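Local structure of uncharacterized protein (Helicobacter pylori, 4O5J) at residues 107-112 against 118-123; 134-137 against 141-144. The protein is the sialic acid-binding adhesin SabA, an outer membrane protein whose extracellular domain probably attaches the bacterium to sialylated host carbohydrates. All coordinates share one frame; numbering follows the deposited sequence.

Interaction 1 of 2, residues 107-112 against 118-123; sequences TFFVGK and GQPASV
The ring of Phe109 presents its far end to the backbone of 118-120. The carbonyl carbon of Gln119 lies at the ring edge, close to the ring plane, whereas Pro120 is met obliquely: Phe109 CZ comes within 3.4 Å of Pro120 CA, and Phe109 CE1 lies 3.7 Å from Pro120 CB. With CG anti to the backbone N (chi1 177°), the ring extends from its strand far enough to touch the second one. The other flat group is the side-chain amide of Gln119; the Gln119 and Lys112 side chains cross at about a right angle, with Gln119 NE2 3.4 Å from Lys112 CG. Both residues are exposed and poorly ordered, so this contact is probably not fixed in detail.

Three backbone bonds set the antiparallel register. Lys112 and Gln119 form a hydrogen-bonded pair: Gln119 N gives to Lys112 O at 2.7 Å, and Lys112 N gives to Gln119 O at 3.1 Å, the latter more bent (145° at the hydrogen). Beyond the non-hydrogen-bonded pair Gly111–Pro120, Ala121 N reaches Val110 O at 3.0 Å and nearly straight, 175°. Gly111 turns the corner between two sheets, and its CA makes a CA-H...O contact to Gln119 O at 3.4 Å. Before the corner, Val110 CG1 packs on Ala121 CB at 3.8 Å, and Val123 CG2 adds a longer apolar contact to Val110 CB.

The pairing is a beta hairpin formed by strands 112-113 and 118-120, while 109-110 before the corner pairs in parallel with 143-144. Asn126 ties both segments through its side chain, accepting from Val110 N and donating to Ala121 O. Phe129 meets the Phe109 ring edge-to-face, and helix 146-163 packs against Val110 through Tyr149 and against Ala121 through Gln146.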
ATOM      1  N   THR A 107       9.285  25.136  -5.698  1.00 27.66           N
ATOM      2  CA  THR A 107       8.877  25.190  -7.097  1.00 27.21           C
ATOM      3  C   THR A 107       7.757  26.222  -7.240  1.00 32.87           C
ATOM      4  O   THR A 107       7.062  26.279  -8.268  1.00 34.82           O
ATOM      5  CB  THR A 107       8.392  23.812  -7.561  1.00 31.22           C
ATOM      6  OG1 THR A 107       7.247  23.449  -6.781  1.00 27.72           O
ATOM      7  CG2 THR A 107       9.489  22.764  -7.391  1.00 25.96           C
ATOM      8  N   PHE A 108       7.587  27.071  -6.215  1.00 29.25           N
ATOM      9  CA  PHE A 108       6.583  28.156  -6.266  1.00 25.49           C
ATOM     10  C   PHE A 108       7.108  29.337  -5.453  1.00 30.43           C
ATOM     11  O   PHE A 108       8.070  29.205  -4.679  1.00 35.16           O
ATOM     12  CB  PHE A 108       5.247  27.650  -5.697  1.00 23.42           C
ATOM     13  CG  PHE A 108       5.382  26.980  -4.349  1.00 31.30           C
ATOM     14  CD1 PHE A 108       5.325  27.750  -3.148  1.00 30.19           C
ATOM     15  CD2 PHE A 108       5.572  25.606  -4.256  1.00 28.70           C
ATOM     16  CE1 PHE A 108       5.452  27.123  -1.887  1.00 32.97           C
ATOM     17  CE2 PHE A 108       5.677  24.974  -2.998  1.00 29.41           C
ATOM     18  CZ  PHE A 108       5.644  25.740  -1.803  1.00 30.55           C
ATOM     19  N   PHE A 109       6.472  30.499  -5.621  1.00 31.14           N
ATOM     20  CA  PHE A 109       6.865  31.716  -4.942  1.00 26.65           C
ATOM     21  C   PHE A 109       5.897  32.009  -3.761  1.00 29.49           C
ATOM     22  O   PHE A 109       4.668  32.054  -3.942  1.00 32.57           O
ATOM     23  CB  PHE A 109       6.809  32.886  -5.905  1.00 28.73           C
ATOM     24  CG  PHE A 109       7.133  34.213  -5.280  1.00 32.94           C
ATOM     25  CD1 PHE A 109       8.448  34.554  -4.951  1.00 33.57           C
ATOM     26  CD2 PHE A 109       6.092  35.134  -5.009  1.00 34.65           C
ATOM     27  CE1 PHE A 109       8.736  35.793  -4.352  1.00 32.70           C
ATOM     28  CE2 PHE A 109       6.379  36.374  -4.443  1.00 35.69           C
ATOM     29  CZ  PHE A 109       7.713  36.721  -4.128  1.00 34.46           C
ATOM     30  N   VAL A 110       6.442  32.153  -2.558  1.00 31.72           N
ATOM     31  CA  VAL A 110       5.605  32.452  -1.383  1.00 35.26           C
ATOM     32  C   VAL A 110       5.647  33.948  -1.149  1.00 35.81           C
ATOM     33  O   VAL A 110       6.697  34.504  -0.861  1.00 37.79           O
ATOM     34  CB  VAL A 110       6.070  31.740  -0.128  1.00 30.93           C
ATOM     35  CG1 VAL A 110       5.265  32.225   1.124  1.00 27.34           C
ATOM     36  CG2 VAL A 110       5.961  30.242  -0.285  1.00 26.25           C
ATOM     37  N   GLY A 111       4.509  34.608  -1.300  1.00 38.07           N
ATOM     38  CA  GLY A 111       4.409  36.026  -0.954  1.00 49.51           C
ATOM     39  C   GLY A 111       3.274  36.655  -1.782  1.00 69.60           C
ATOM     40  O   GLY A 111       2.473  35.931  -2.446  1.00 74.23           O
ATOM     41  N   LYS A 112       3.188  37.995  -1.759  1.00 81.49           N
ATOM     42  CA  LYS A 112       2.081  38.735  -2.394  1.00 84.53           C
ATOM     43  C   LYS A 112       2.541  39.099  -3.788  1.00 90.69           C
ATOM     44  O   LYS A 112       3.672  39.543  -4.013  1.00 84.12           O
ATOM     45  CB  LYS A 112       1.571  39.942  -1.567  1.00 80.72           C
ATOM     46  CG  LYS A 112       2.336  40.269  -0.268  1.00103.18           C
ATOM     47  CD  LYS A 112       2.273  39.208   0.889  1.00 92.55           C
ATOM     48  CE  LYS A 112       3.650  38.840   1.518  1.00 75.37           C
ATOM     49  NZ  LYS A 112       3.570  37.714   2.536  1.00 62.29           N
ATOM     50  N   GLY A 118       6.426  41.322  -7.185  1.00 90.96           N
ATOM     51  CA  GLY A 118       6.150  40.348  -6.121  1.00 64.38           C
ATOM     52  C   GLY A 118       6.868  40.654  -4.827  1.00 65.27           C
ATOM     53  O   GLY A 118       8.048  40.897  -4.843  1.00 79.37           O
ATOM     54  N   GLN A 119       6.175  40.624  -3.698  1.00 60.00           N
ATOM     55  CA  GLN A 119       6.840  40.884  -2.398  1.00 51.21           C
ATOM     56  C   GLN A 119       7.077  39.537  -1.676  1.00 48.68           C
ATOM     57  O   GLN A 119       6.133  38.915  -1.175  1.00 51.66           O
ATOM     58  CB  GLN A 119       6.026  41.835  -1.493  1.00 61.63           C
ATOM     59  CG  GLN A 119       4.936  42.576  -2.294  1.00 81.89           C
ATOM     60  CD  GLN A 119       4.032  43.445  -1.438  1.00 99.03           C
ATOM     61  OE1 GLN A 119       3.322  44.339  -1.939  1.00100.07           O
ATOM     62  NE2 GLN A 119       4.039  43.190  -0.123  1.00115.17           N
ATOM     63  N   PRO A 120       8.338  39.099  -1.603  1.00 46.12           N
ATOM     64  CA  PRO A 120       8.661  37.766  -1.009  1.00 43.08           C
ATOM     65  C   PRO A 120       8.493  37.680   0.501  1.00 43.23           C
ATOM     66  O   PRO A 120       8.900  38.564   1.224  1.00 55.13           O
ATOM     67  CB  PRO A 120      10.142  37.544  -1.373  1.00 43.06           C
ATOM     68  CG  PRO A 120      10.677  38.961  -1.659  1.00 48.20           C
ATOM     69  CD  PRO A 120       9.514  39.825  -2.117  1.00 42.89           C
ATOM     70  N   ALA A 121       7.902  36.602   0.970  1.00 35.35           N
ATOM     71  CA  ALA A 121       7.872  36.347   2.392  1.00 35.58           C
ATOM     72  C   ALA A 121       9.294  35.862   2.771  1.00 38.18           C
ATOM     73  O   ALA A 121       9.967  35.194   1.992  1.00 38.71           O
ATOM     74  CB  ALA A 121       6.851  35.270   2.705  1.00 30.04           C
ATOM     75  N   SER A 122       9.748  36.199   3.969  1.00 34.83           N
ATOM     76  CA  SER A 122      11.076  35.799   4.452  1.00 34.85           C
ATOM     77  C   SER A 122      11.062  34.370   4.979  1.00 41.00           C
ATOM     78  O   SER A 122      11.240  34.149   6.178  1.00 37.54           O
ATOM     79  CB  SER A 122      11.565  36.727   5.565  1.00 35.73           C
ATOM     80  OG  SER A 122      11.820  37.955   5.073  1.00 44.20           O
ATOM     81  N   VAL A 123      10.845  33.400   4.088  1.00 36.24           N
ATOM     82  CA  VAL A 123      10.873  32.012   4.474  1.00 29.07           C
ATOM     83  C   VAL A 123      11.984  31.228   3.779  1.00 32.31           C
ATOM     84  O   VAL A 123      12.185  31.351   2.587  1.00 33.01           O
ATOM     85  CB  VAL A 123       9.503  31.352   4.280  1.00 26.40           C
ATOM     86  CG1 VAL A 123       8.389  32.099   5.104  1.00 28.57           C
ATOM     87  CG2 VAL A 123       9.119  31.278   2.797  1.00 22.48           C
TER

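Interaction 2 of 2, residues 134-137 against 141-144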
ATOM      1  N   GLU A 134      10.184  33.635 -15.406  1.00 35.72           N
ATOM      2  CA  GLU A 134      10.963  32.699 -16.183  1.00 29.47           C
ATOM      3  C   GLU A 134      10.225  31.401 -16.402  1.00 36.03           C
ATOM      4  O   GLU A 134      10.197  30.893 -17.532  1.00 36.91           O
ATOM      5  CB  GLU A 134      12.275  32.421 -15.488  1.00 31.56           C
ATOM      6  CG  GLU A 134      13.151  33.644 -15.366  1.00 36.97           C
ATOM      7  CD  GLU A 134      14.278  33.459 -14.343  1.00 48.96           C
ATOM      8  OE1 GLU A 134      14.137  32.564 -13.445  1.00 38.89           O
ATOM      9  OE2 GLU A 134      15.310  34.190 -14.414  1.00 39.01           O
ATOM     10  N   ASN A 135       9.586  30.858 -15.373  1.00 35.38           N
ATOM     11  CA  ASN A 135       9.104  29.479 -15.418  1.00 33.31           C
ATOM     12  C   ASN A 135       7.621  29.299 -15.285  1.00 32.89           C
ATOM     13  O   ASN A 135       7.150  28.155 -15.161  1.00 40.18           O
ATOM     14  CB  ASN A 135       9.805  28.653 -14.348  1.00 29.77           C
ATOM     15  CG  ASN A 135      11.303  28.622 -14.552  1.00 30.05           C
ATOM     16  OD1 ASN A 135      11.752  28.811 -15.673  1.00 34.03           O
ATOM     17  ND2 ASN A 135      12.083  28.356 -13.518  1.00 30.64           N
ATOM     18  N   CYS A 136       6.852  30.372 -15.278  1.00 35.68           N
ATOM     19  CA  CYS A 136       5.398  30.248 -15.072  1.00 34.39           C
ATOM     20  C   CYS A 136       4.562  30.944 -16.127  1.00 36.40           C
ATOM     21  O   CYS A 136       3.517  31.469 -15.813  1.00 53.14           O
ATOM     22  CB  CYS A 136       5.015  30.742 -13.637  1.00 35.63           C
ATOM     23  SG  CYS A 136       3.264  30.376 -13.170  1.00 43.06           S
ATOM     24  N   SER A 137       5.005  30.991 -17.385  1.00 37.00           N
ATOM     25  CA  SER A 137       4.098  31.535 -18.490  1.00 48.39           C
ATOM     26  C   SER A 137       3.056  30.509 -18.824  1.00 48.74           C
ATOM     27  O   SER A 137       3.378  29.346 -18.991  1.00 61.25           O
ATOM     28  CB  SER A 137       4.854  31.794 -19.794  1.00 42.76           C
ATOM     29  OG  SER A 137       5.897  30.792 -19.799  1.00 61.20           O
ATOM     30  N   ASN A 141      -1.371  29.890 -11.957  1.00 57.32           N
ATOM     31  CA  ASN A 141      -0.742  30.722 -10.949  1.00 38.81           C
ATOM     32  C   ASN A 141       0.361  29.899 -10.242  1.00 41.42           C
ATOM     33  O   ASN A 141       0.130  28.721  -9.886  1.00 40.54           O
ATOM     34  CB  ASN A 141      -1.785  31.103  -9.939  1.00 33.65           C
ATOM     35  CG  ASN A 141      -1.179  31.529  -8.592  1.00 45.63           C
ATOM     36  OD1 ASN A 141      -0.364  32.485  -8.499  1.00 45.35           O
ATOM     37  ND2 ASN A 141      -1.595  30.840  -7.525  1.00 42.24           N
ATOM     38  N   CYS A 142       1.539  30.503 -10.031  1.00 29.28           N
ATOM     39  CA  CYS A 142       2.653  29.821  -9.350  1.00 36.01           C
ATOM     40  C   CYS A 142       3.040  30.464  -7.999  1.00 36.09           C
ATOM     41  O   CYS A 142       4.114  30.183  -7.471  1.00 37.55           O
ATOM     42  CB  CYS A 142       3.886  29.716 -10.227  1.00 32.57           C
ATOM     43  SG  CYS A 142       3.507  28.797 -11.776  1.00 41.66           S
ATOM     44  N   ALA A 143       2.188  31.337  -7.456  1.00 37.16           N
ATOM     45  CA  ALA A 143       2.462  31.930  -6.162  1.00 33.36           C
ATOM     46  C   ALA A 143       1.601  31.313  -5.079  1.00 30.04           C
ATOM     47  O   ALA A 143       0.531  30.758  -5.352  1.00 37.43           O
ATOM     48  CB  ALA A 143       2.292  33.439  -6.215  1.00 27.38           C
ATOM     49  N   MET A 144       2.058  31.402  -3.832  1.00 32.37           N
ATOM     50  CA  MET A 144       1.269  30.869  -2.700  1.00 31.31           C
ATOM     51  C   MET A 144       1.253  31.888  -1.540  1.00 32.64           C
ATOM     52  O   MET A 144       2.267  32.519  -1.240  1.00 38.87           O
ATOM     53  CB  MET A 144       1.855  29.563  -2.218  1.00 30.34           C
ATOM     54  CG  MET A 144       1.039  28.901  -1.162  1.00 28.86           C
ATOM     55  SD  MET A 144       1.868  27.445  -0.508  1.00 35.12           S
ATOM     56  CE  MET A 144       2.008  26.367  -2.010  1.00 32.68           C
TER
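Cys136 and Cys142 are joined covalently, and the disulfide accounts for nearly all of the contact. Cys136 SG and Cys142 SG lie 2.1 Å apart, and the torsion about the S–S bond is 83°, close to the relaxed, roughly perpendicular value. The two halves reach the bond differently. In Cys136 the sulfur stands anti to the backbone N (chi1 -171°), beside the carbonyl carbon; in Cys142 it stands anti to the carbonyl carbon (chi1 -59°), beside the backbone N. Cys136 CA and Cys142 CA end 6.4 Å apart, and Cys136 CB and Cys142 CB 3.7 Å.

Nonbonded contact between the segments is slight. Cys136 SG passes 4.2 Å from Asn141 C, and no hydrogen bond crosses, so the disulfide is the main direct link between the two segments. Met215 of strand 214-215 packs against both cysteines.

Within the segments, side-chain hydrogen bonds occur in 141-144, where Asn141 folds its amide onto the backbone ahead. Asn141 OD1 accepts from Ala143 N at 3.0 Å, the donor standing well above the carbonyl plane, which makes an Asx turn around Cys142. Asn141 ND2 gives to Ala143 O, also at 3.0 Å. Both ends of the amide are therefore engaged with one residue, which would fix its rotation. Each has a second partner: Lys113 NZ for OD1 and the carbonyl of Lys211 for ND2.

Cys136 is the first residue to leave helical backbone angles after helix 130-135, and Cys142 directly precedes strand 143-144. The bond thus closes a small loop, with five residues between the cysteines, and ties a helix end to the start of a strand: a short-range disulfide loop within the extracellular adhesion domain of SabA.

In the fold
Both interactions belong to the small beta-containing region at one end of a largely helical chain; the contact centres lie about 35 Å (interaction 1) and 33 Å (interaction 2) from the chain centre and about 11 Å from each other. Strand 109-110 pairs in parallel with 143-144, bringing them together: Phe109 N lies 3.0 Å from Cys142 O and Phe109 O 2.7 Å from Met144 N, both probable hydrogen bonds. Each contact is partly buried. In interaction 1, buried Phe109, Val110 and Ala121 give way to exposed Lys112 and Gln119, held by backbone bonds and apolar packing over 376 Å². Interaction 2 buries just 115 Å² and relies on one covalent bond between partly exposed Cys136 and buried Cys142.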